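Local coordinates for protein chitinase (Paenibacillus sp. FPU-7, PDB 5GZT) that probably hydrolyses internal beta-1,4 linkages between N-acetylglucosamine units of chitin and chitodextrins, using two glycoside hydrolase family 18 domains in one chain, at residues T561-N569 and Q627-A635; T667-L678 and N713-V724. One frame throughout, in Å; residues are numbered along the deposited sequence.

Interaction 1: T561-N569 and Q627-A635. With FMT (formic acid), chain M.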
loop_
_atom_site.group_PDB
_atom_site.type_symbol
_atom_site.label_atom_id
_atom_site.label_comp_id
_atom_site.label_asym_id
_atom_site.label_seq_id
_atom_site.Cartn_x
_atom_site.Cartn_y
_atom_site.Cartn_z
ATOM N N THR B 561 14.735 18.999 4.791
ATOM C CA THR B 561 14.092 17.759 5.203
ATOM C C THR B 561 15.072 16.967 6.062
ATOM O O THR B 561 16.252 17.042 5.866
ATOM C CB THR B 561 13.605 16.845 4.073
ATOM O OG1 THR B 561 14.710 16.448 3.289
ATOM C CG2 THR B 561 12.536 17.508 3.151
ATOM N N ILE B 562 14.550 16.268 7.061
ATOM C CA ILE B 562 15.310 15.293 7.846
ATOM C C ILE B 562 14.511 14.001 7.879
ATOM O O ILE B 562 13.357 14.006 8.244
ATOM C CB ILE B 562 15.528 15.823 9.280
ATOM C CG1 ILE B 562 16.299 17.104 9.274
ATOM C CG2 ILE B 562 16.299 14.794 10.112
ATOM C CD1 ILE B 562 16.354 17.858 10.595
ATOM N N VAL B 563 15.096 12.868 7.506
ATOM C CA VAL B 563 14.393 11.620 7.354
ATOM C C VAL B 563 14.032 11.081 8.755
ATOM O O VAL B 563 14.668 11.437 9.784
ATOM C CB VAL B 563 15.181 10.606 6.513
ATOM C CG1 VAL B 563 15.625 11.229 5.154
ATOM C CG2 VAL B 563 16.408 10.084 7.275
ATOM N N TYR B 564 12.915 10.365 8.841
ATOM C CA TYR B 564 12.405 9.914 10.159
ATOM C C TYR B 564 13.464 9.131 10.984
ATOM O O TYR B 564 13.515 9.277 12.170
ATOM C CB TYR B 564 11.216 9.012 9.946
ATOM C CG TYR B 564 10.454 8.604 11.192
ATOM C CD1 TYR B 564 9.774 9.554 11.975
ATOM C CD2 TYR B 564 10.487 7.280 11.644
ATOM C CE1 TYR B 564 9.096 9.161 13.134
ATOM C CE2 TYR B 564 9.783 6.886 12.766
ATOM C CZ TYR B 564 9.067 7.807 13.521
ATOM O OH TYR B 564 8.353 7.431 14.640
ATOM N N SER B 565 14.215 8.224 10.371
ATOM C CA SER B 565 15.237 7.462 11.119
ATOM C C SER B 565 16.221 8.367 11.841
ATOM O O SER B 565 16.594 8.088 12.974
ATOM C CB SER B 565 16.000 6.528 10.196
ATOM O OG SER B 565 16.563 7.234 9.091
ATOM N N GLU B 566 16.600 9.475 11.218
ATOM C CA GLU B 566 17.505 10.410 11.834
ATOM C C GLU B 566 16.805 11.158 12.975
ATOM O O GLU B 566 17.411 11.430 14.011
ATOM C CB GLU B 566 18.030 11.385 10.789
ATOM C CG GLU B 566 18.794 12.584 11.300
ATOM C CD GLU B 566 20.111 12.228 11.990
ATOM O OE1 GLU B 566 20.758 11.183 11.699
ATOM O OE2 GLU B 566 20.515 12.991 12.919
ATOM N N LEU B 567 15.516 11.462 12.803
ATOM C CA LEU B 567 14.762 12.070 13.885
ATOM C C LEU B 567 14.690 11.146 15.093
ATOM O O LEU B 567 14.870 11.568 16.207
ATOM C CB LEU B 567 13.332 12.499 13.450
ATOM C CG LEU B 567 13.182 13.575 12.352
ATOM C CD1 LEU B 567 11.690 13.717 12.000
ATOM C CD2 LEU B 567 13.778 14.891 12.769
ATOM N N VAL B 568 14.410 9.904 14.873
ATOM C CA VAL B 568 14.375 8.921 15.951
ATOM C C VAL B 568 15.754 8.904 16.647
ATOM O O VAL B 568 15.846 9.016 17.864
ATOM C CB VAL B 568 13.976 7.556 15.416
ATOM C CG1 VAL B 568 14.206 6.475 16.455
ATOM C CG2 VAL B 568 12.496 7.548 14.952
ATOM N N ASN B 569 16.817 8.769 15.866
ATOM C CA ASN B 569 18.140 8.635 16.447
ATOM C C ASN B 569 18.601 9.864 17.233
ATOM O O ASN B 569 19.191 9.690 18.270
ATOM C CB ASN B 569 19.145 8.260 15.370
ATOM C CG ASN B 569 18.972 6.806 14.860
ATOM O OD1 ASN B 569 18.310 5.943 15.441
ATOM N ND2 ASN B 569 19.581 6.569 13.768
ATOM N N GLN B 627 13.226 5.375 4.875
ATOM C CA GLN B 627 13.400 6.443 5.878
ATOM C C GLN B 627 12.853 6.108 7.234
ATOM O O GLN B 627 13.011 6.891 8.163
ATOM C CB GLN B 627 12.686 7.694 5.333
ATOM C CG GLN B 627 13.258 8.248 4.052
ATOM C CD GLN B 627 12.360 9.309 3.398
ATOM O OE1 GLN B 627 11.099 9.332 3.523
ATOM N NE2 GLN B 627 12.978 10.167 2.683
ATOM N N ASP B 628 12.238 4.938 7.365
ATOM C CA ASP B 628 11.594 4.524 8.608
ATOM C C ASP B 628 12.645 4.175 9.714
ATOM O O ASP B 628 13.823 4.122 9.479
ATOM C CB ASP B 628 10.745 3.325 8.281
ATOM C CG ASP B 628 9.624 3.087 9.191
ATOM O OD1 ASP B 628 9.511 3.682 10.313
ATOM O OD2 ASP B 628 8.825 2.232 8.743
ATOM N N SER B 629 12.158 3.972 10.919
ATOM C CA SER B 629 12.961 3.531 12.078
ATOM C C SER B 629 13.500 2.129 11.845
ATOM O O SER B 629 13.118 1.422 10.848
ATOM C CB SER B 629 12.204 3.557 13.357
ATOM O OG SER B 629 11.297 2.493 13.501
ATOM N N ASP B 630 14.421 1.748 12.733
ATOM C CA ASP B 630 15.091 0.431 12.649
ATOM C C ASP B 630 14.089 -0.673 12.642
ATOM O O ASP B 630 14.164 -1.545 11.811
ATOM C CB ASP B 630 16.081 0.231 13.829
ATOM C CG ASP B 630 17.374 0.994 13.649
ATOM O OD1 ASP B 630 17.675 1.484 12.506
ATOM O OD2 ASP B 630 18.057 1.151 14.702
ATOM N N SER B 631 13.102 -0.584 13.511
ATOM C CA SER B 631 12.050 -1.587 13.618
ATOM C C SER B 631 10.956 -1.455 12.559
ATOM O O SER B 631 10.011 -2.208 12.620
ATOM C CB SER B 631 11.399 -1.497 15.029
ATOM O OG SER B 631 10.524 -0.348 15.101
ATOM N N HIS B 632 11.082 -0.509 11.620
ATOM C CA HIS B 632 10.032 -0.147 10.689
ATOM C C HIS B 632 8.784 0.292 11.372
ATOM O O HIS B 632 7.715 -0.229 11.018
ATOM C CB HIS B 632 9.712 -1.419 9.808
ATOM C CG HIS B 632 10.918 -1.976 9.123
ATOM N ND1 HIS B 632 11.538 -1.319 8.075
ATOM C CD2 HIS B 632 11.668 -3.084 9.369
ATOM C CE1 HIS B 632 12.582 -2.013 7.671
ATOM N NE2 HIS B 632 12.671 -3.101 8.420
ATOM N N GLU B 633 8.854 1.149 12.401
ATOM C CA GLU B 633 7.641 1.353 13.166
ATOM C C GLU B 633 6.497 2.027 12.379
ATOM O O GLU B 633 5.345 1.819 12.744
ATOM C CB GLU B 633 7.857 2.081 14.515
ATOM C CG GLU B 633 8.183 3.531 14.471
ATOM C CD GLU B 633 8.538 4.106 15.820
ATOM O OE1 GLU B 633 8.301 3.420 16.800
ATOM O OE2 GLU B 633 9.021 5.252 15.871
ATOM N N LEU B 634 6.819 2.891 11.431
ATOM C CA LEU B 634 5.776 3.548 10.649
ATOM C C LEU B 634 5.064 2.582 9.703
ATOM O O LEU B 634 3.799 2.523 9.689
ATOM C CB LEU B 634 6.287 4.782 9.884
ATOM C CG LEU B 634 6.887 5.907 10.821
ATOM C CD1 LEU B 634 7.219 7.120 10.042
ATOM C CD2 LEU B 634 5.984 6.324 11.958
ATOM N N ALA B 635 5.831 1.847 8.935
ATOM C CA ALA B 635 5.260 0.761 8.135
ATOM C C ALA B 635 4.445 -0.191 8.971
ATOM O O ALA B 635 3.323 -0.478 8.591
ATOM C CB ALA B 635 6.340 0.019 7.379
HETATM C C FMT M . 15.649 3.224 16.091
HETATM O O1 FMT M . 15.436 3.521 14.926
HETATM O O2 FMT M . 14.794 2.404 16.644
HETATM O O HOH W 1 19.110 3.216 15.516
HETATM O O HOH W 2 18.630 3.981 12.172
#
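Tyr564 and Leu634 make the main apolar contact between 561-569 and 627-635. With CG anti to the backbone N (chi1 -172°), the phenol reaches across to the start of helix 633-642, where Leu634 CD1 sits 3.6 Å from the centroid of the Tyr564 ring, 11° off its normal, in a CH-pi contact. Val568 CG2 lies over the opposite face, nearer the rim, so the ring is held between two branched aliphatic side chains. Farther along, at the strand end, Val563 CG1 packs 3.8 Å from Gln627 NE2; the amide oxygen of Gln627 is bonded to the backbone N of Glu624.

Two direct hydrogen bonds join the segments. Tyr564 OH donates to Glu633 OE2 over 2.6 Å, approaching on the anti side and tilted from the carboxylate plane; the same oxygen forms a salt bridge with Arg712. Ser565 N, in the first turn of helix 564-570, donates to Gln627 O at 2.8 Å.

Within 627-635 the turn is braced by side chains. Asp628 OD1 accepts from Ser629 N and, through its syn lone pair, from Leu634 N, while Asp628 OD2 takes Ala635 N at 3.0 Å. Ser629 OG receives Glu633 N, which helps anchor the helix start.

Solvent links the outer end: one water bridges Asn569 OD1 and Asp630 OD2, another Asn569 ND2 and Asp630 OD1. A formic acid, probably from the crystallisation liquor, accepts from Asp630 N and touches Val568 CG1.

Strand 561-563 edges a small antiparallel sheet, and 627-635 follows strand 619-623 of the barrel. The contact thus ties the additional antiparallel beta region to the closing beta-to-alpha turn of a family 18 TIM barrel.

Interaction 2: T667-L678 and N713-V724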
loop_
_atom_site.group_PDB
_atom_site.type_symbol
_atom_site.label_atom_id
_atom_site.label_comp_id
_atom_site.label_asym_id
_atom_site.label_seq_id
_atom_site.Cartn_x
_atom_site.Cartn_y
_atom_site.Cartn_z
ATOM N N THR B 667 18.356 -4.592 52.713
ATOM C CA THR B 667 17.227 -3.715 52.855
ATOM C C THR B 667 17.354 -2.349 52.136
ATOM O O THR B 667 16.352 -1.649 52.008
ATOM C CB THR B 667 16.883 -3.449 54.274
ATOM O OG1 THR B 667 18.000 -2.900 54.950
ATOM C CG2 THR B 667 16.502 -4.785 55.019
ATOM N N GLN B 668 18.539 -1.970 51.684
ATOM C CA GLN B 668 18.641 -0.603 51.040
ATOM C C GLN B 668 18.422 -0.688 49.530
ATOM O O GLN B 668 19.157 -1.414 48.841
ATOM C CB GLN B 668 19.974 0.045 51.383
ATOM C CG GLN B 668 19.906 1.584 51.504
ATOM C CD GLN B 668 18.809 2.200 52.429
ATOM O OE1 GLN B 668 18.409 1.643 53.488
ATOM N NE2 GLN B 668 18.316 3.396 52.006
ATOM N N LEU B 669 17.366 -0.013 49.064
ATOM C CA LEU B 669 17.067 0.042 47.643
ATOM C C LEU B 669 17.570 1.383 47.123
ATOM O O LEU B 669 17.094 2.380 47.595
ATOM C CB LEU B 669 15.581 -0.041 47.476
ATOM C CG LEU B 669 15.079 0.044 46.048
ATOM C CD1 LEU B 669 15.521 -1.100 45.200
ATOM C CD2 LEU B 669 13.585 0.087 46.104
ATOM N N PRO B 670 18.515 1.415 46.200
ATOM C CA PRO B 670 18.902 2.758 45.680
ATOM C C PRO B 670 17.826 3.318 44.737
ATOM O O PRO B 670 16.887 2.600 44.322
ATOM C CB PRO B 670 20.192 2.529 44.953
ATOM C CG PRO B 670 20.249 1.053 44.707
ATOM C CD PRO B 670 19.334 0.350 45.668
ATOM N N ALA B 671 17.955 4.600 44.425
ATOM C CA ALA B 671 17.138 5.228 43.414
ATOM C C ALA B 671 17.428 4.557 42.111
ATOM O O ALA B 671 18.517 4.058 41.875
ATOM C CB ALA B 671 17.455 6.735 43.299
ATOM N N GLY B 672 16.453 4.519 41.229
ATOM C CA GLY B 672 16.643 3.846 39.911
ATOM C C GLY B 672 15.458 4.117 39.045
ATOM O O GLY B 672 14.452 4.570 39.559
ATOM N N THR B 673 15.578 3.844 37.746
ATOM C CA THR B 673 14.575 4.111 36.802
ATOM C C THR B 673 14.333 2.941 35.872
ATOM O O THR B 673 15.244 2.419 35.235
ATOM C CB THR B 673 15.001 5.382 35.963
ATOM O OG1 THR B 673 15.160 6.432 36.905
ATOM C CG2 THR B 673 13.872 5.805 34.975
ATOM N N PHE B 674 13.101 2.559 35.764
ATOM C CA PHE B 674 12.646 1.578 34.763
ATOM C C PHE B 674 12.177 2.399 33.551
ATOM O O PHE B 674 11.551 3.502 33.726
ATOM C CB PHE B 674 11.434 0.818 35.278
ATOM C CG PHE B 674 11.738 -0.057 36.469
ATOM C CD1 PHE B 674 12.646 -1.093 36.362
ATOM C CD2 PHE B 674 11.089 0.128 37.649
ATOM C CE1 PHE B 674 12.884 -1.961 37.439
ATOM C CE2 PHE B 674 11.319 -0.715 38.709
ATOM C CZ PHE B 674 12.225 -1.758 38.588
ATOM N N ILE B 675 12.519 1.927 32.366
ATOM C CA ILE B 675 12.116 2.566 31.147
ATOM C C ILE B 675 11.443 1.574 30.230
ATOM O O ILE B 675 12.057 0.590 29.900
ATOM C CB ILE B 675 13.301 3.261 30.443
ATOM C CG1 ILE B 675 13.871 4.369 31.345
ATOM C CG2 ILE B 675 12.815 3.945 29.136
ATOM C CD1 ILE B 675 15.235 4.877 30.791
ATOM N N LEU B 676 10.211 1.892 29.790
ATOM C CA LEU B 676 9.432 1.009 28.942
ATOM C C LEU B 676 8.905 1.769 27.700
ATOM O O LEU B 676 7.867 2.499 27.796
ATOM C CB LEU B 676 8.245 0.432 29.709
ATOM C CG LEU B 676 8.587 -0.390 30.976
ATOM C CD1 LEU B 676 8.643 0.522 32.184
ATOM C CD2 LEU B 676 7.603 -1.475 31.268
ATOM N N PRO B 677 9.573 1.575 26.582
ATOM C CA PRO B 677 9.086 2.076 25.281
ATOM C C PRO B 677 7.752 1.432 24.893
ATOM O O PRO B 677 7.500 0.214 25.220
ATOM C CB PRO B 677 10.202 1.687 24.295
ATOM C CG PRO B 677 11.433 1.484 25.183
ATOM C CD PRO B 677 10.838 0.798 26.393
ATOM N N LEU B 678 6.905 2.212 24.237
ATOM C CA LEU B 678 5.720 1.663 23.672
ATOM C C LEU B 678 6.043 1.091 22.318
ATOM O O LEU B 678 6.833 1.643 21.547
ATOM C CB LEU B 678 4.605 2.672 23.628
ATOM C CG LEU B 678 3.811 2.917 24.910
ATOM C CD1 LEU B 678 4.571 3.396 26.156
ATOM C CD2 LEU B 678 2.698 3.921 24.609
ATOM N N ASN B 713 9.074 7.734 22.984
ATOM C CA ASN B 713 7.736 7.175 23.356
ATOM C C ASN B 713 7.855 6.100 24.434
ATOM O O ASN B 713 7.522 4.947 24.189
ATOM C CB ASN B 713 7.172 6.630 22.074
ATOM C CG ASN B 713 5.772 6.128 22.186
ATOM O OD1 ASN B 713 5.068 6.492 23.069
ATOM N ND2 ASN B 713 5.368 5.209 21.264
ATOM N N ALA B 714 8.398 6.460 25.593
ATOM C CA ALA B 714 8.681 5.491 26.656
ATOM C C ALA B 714 8.295 6.053 27.995
ATOM O O ALA B 714 8.494 7.201 28.254
ATOM C CB ALA B 714 10.188 5.117 26.668
ATOM N N VAL B 715 7.768 5.214 28.856
ATOM C CA VAL B 715 7.498 5.533 30.205
ATOM C C VAL B 715 8.719 5.315 31.046
ATOM O O VAL B 715 9.376 4.308 30.898
ATOM C CB VAL B 715 6.400 4.562 30.751
ATOM C CG1 VAL B 715 6.202 4.746 32.257
ATOM C CG2 VAL B 715 5.099 4.850 30.046
ATOM N N ALA B 716 8.979 6.253 31.949
ATOM C CA ALA B 716 9.934 6.139 33.028
ATOM C C ALA B 716 9.198 5.980 34.319
ATOM O O ALA B 716 8.228 6.720 34.592
ATOM C CB ALA B 716 10.785 7.381 33.143
ATOM N N VAL B 717 9.634 4.996 35.112
ATOM C CA VAL B 717 9.162 4.836 36.462
ATOM C C VAL B 717 10.318 5.142 37.319
ATOM O O VAL B 717 11.247 4.337 37.368
ATOM C CB VAL B 717 8.597 3.418 36.765
ATOM C CG1 VAL B 717 8.111 3.349 38.207
ATOM C CG2 VAL B 717 7.484 3.023 35.821
ATOM N N TYR B 718 10.297 6.264 38.043
ATOM C CA TYR B 718 11.424 6.676 38.902
ATOM C C TYR B 718 11.181 6.090 40.310
ATOM O O TYR B 718 10.176 6.416 40.971
ATOM C CB TYR B 718 11.525 8.215 38.985
ATOM C CG TYR B 718 11.786 8.893 37.623
ATOM C CD1 TYR B 718 13.043 8.875 37.001
ATOM C CD2 TYR B 718 10.762 9.576 36.980
ATOM C CE1 TYR B 718 13.227 9.473 35.756
ATOM C CE2 TYR B 718 10.962 10.210 35.804
ATOM C CZ TYR B 718 12.136 10.151 35.176
ATOM O OH TYR B 718 12.155 10.794 33.920
ATOM N N VAL B 719 12.013 5.129 40.714
ATOM C CA VAL B 719 11.926 4.546 42.067
ATOM C C VAL B 719 12.833 5.415 42.933
ATOM O O VAL B 719 14.037 5.546 42.698
ATOM C CB VAL B 719 12.384 3.077 42.060
ATOM C CG1 VAL B 719 12.363 2.500 43.462
ATOM C CG2 VAL B 719 11.423 2.264 41.181
ATOM N N ASN B 720 12.264 5.994 43.942
ATOM C CA ASN B 720 13.011 6.853 44.875
ATOM C C ASN B 720 14.020 6.185 45.693
ATOM O O ASN B 720 15.064 6.788 46.073
ATOM C CB ASN B 720 12.087 7.417 45.873
ATOM C CG ASN B 720 12.054 8.865 45.799
ATOM O OD1 ASN B 720 13.038 9.531 46.240
ATOM N ND2 ASN B 720 10.951 9.415 45.195
ATOM N N GLY B 721 13.794 4.936 46.047
ATOM C CA GLY B 721 14.855 4.409 46.898
ATOM C C GLY B 721 14.526 4.652 48.379
ATOM O O GLY B 721 13.737 5.583 48.751
ATOM N N GLY B 722 15.089 3.777 49.199
ATOM C CA GLY B 722 14.811 3.830 50.603
ATOM C C GLY B 722 15.034 2.442 51.198
ATOM O O GLY B 722 15.774 1.634 50.624
ATOM N N THR B 723 14.428 2.224 52.355
ATOM C CA THR B 723 14.737 1.070 53.208
ATOM C C THR B 723 13.525 0.177 53.150
ATOM O O THR B 723 12.452 0.585 53.486
ATOM C CB THR B 723 14.979 1.488 54.659
ATOM O OG1 THR B 723 16.074 2.405 54.686
ATOM C CG2 THR B 723 15.387 0.165 55.587
ATOM N N VAL B 724 13.705 -1.017 52.614
ATOM C CA VAL B 724 12.605 -1.967 52.533
ATOM C C VAL B 724 12.480 -2.563 53.945
ATOM O O VAL B 724 13.516 -2.776 54.612
ATOM C CB VAL B 724 12.968 -3.030 51.472
ATOM C CG1 VAL B 724 11.931 -4.110 51.387
ATOM C CG2 VAL B 724 13.205 -2.352 50.084
HETATM O O HOH W 3 15.931 5.093 53.767
#
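Segments 667-678 and 713-724 pair as antiparallel strands, with axes of 672-678 and 714-719 approaching to 4.3 Å at 163°. Reciprocal backbone bonds join Gly672 to Val719, Phe674 to Val717 and Leu676 to Val715, and Leu678 N donates to Asn713 O at the end. Between them lie the non-hydrogen-bonded pairs Thr673-Tyr718 and Ile675-Ala716, with CA-H...O contacts such as Ala716 CA to Phe674 O at 3.2 Å. The ladder is interrupted at Pro670-Ala671 and Asn720-Gly721, then resumes with Leu669-Gly722 and Gln668-Thr723. Gly721 CA lies 3.1 Å from Leu669 O, so the chains run very close at the break, and the positive phi of Gly721 (91°) and Gly722 suits residues without a side chain.

This antiparallel pair belongs to the three-stranded sheet 668-678, 714-723 and 703-707 of the immunoglobulin-like domain; strands 660-662 and 754-759 of the other sheet lie against its inner face, as in a beta-sandwich.

Leu669, Phe674, Leu676, Val715, Val717 and Val719 point to that inner face. Leu669 CD2 meets Val719 CG1 at 3.8 Å, the two side chains crossing at about a right angle, while Phe674 CE2 reaches Val719 CG2 at 3.9 Å. With its CG anti to the carbonyl carbon (chi1 -66°), the Phe674 ring turns its edge to Val717 CB; the side chain also touches Val661 and Val756.

On the other face, Thr673 lies alongside Tyr718, its OG1 3.2 Å from Tyr718 CD1, and Ala716 CB covers one face of that ring near its rim. Beyond the break in the ladder, Thr723 OG1 donates to a lone pair of Gln668 OE1 in the carbonyl plane at 2.7 Å, and a water donates to the same hydroxyl.

Both segments of interaction 1 precede those of interaction 2 in the sequence. The centres of the two contacts lie about 29 Å apart, and their nearest atoms are about 5 Å apart without touching. Interaction 1 belongs to the first family 18 domain, near the end of its barrel, whereas interaction 2 forms part of the immunoglobulin-like domain that precedes the second family 18 domain. They share no sheet or helix, but the salt bridge of Arg712, the residue just before 713-724, links the two regions. The two contacts therefore flank a junction between the first family 18 barrel and the immunoglobulin-like domain that follows it.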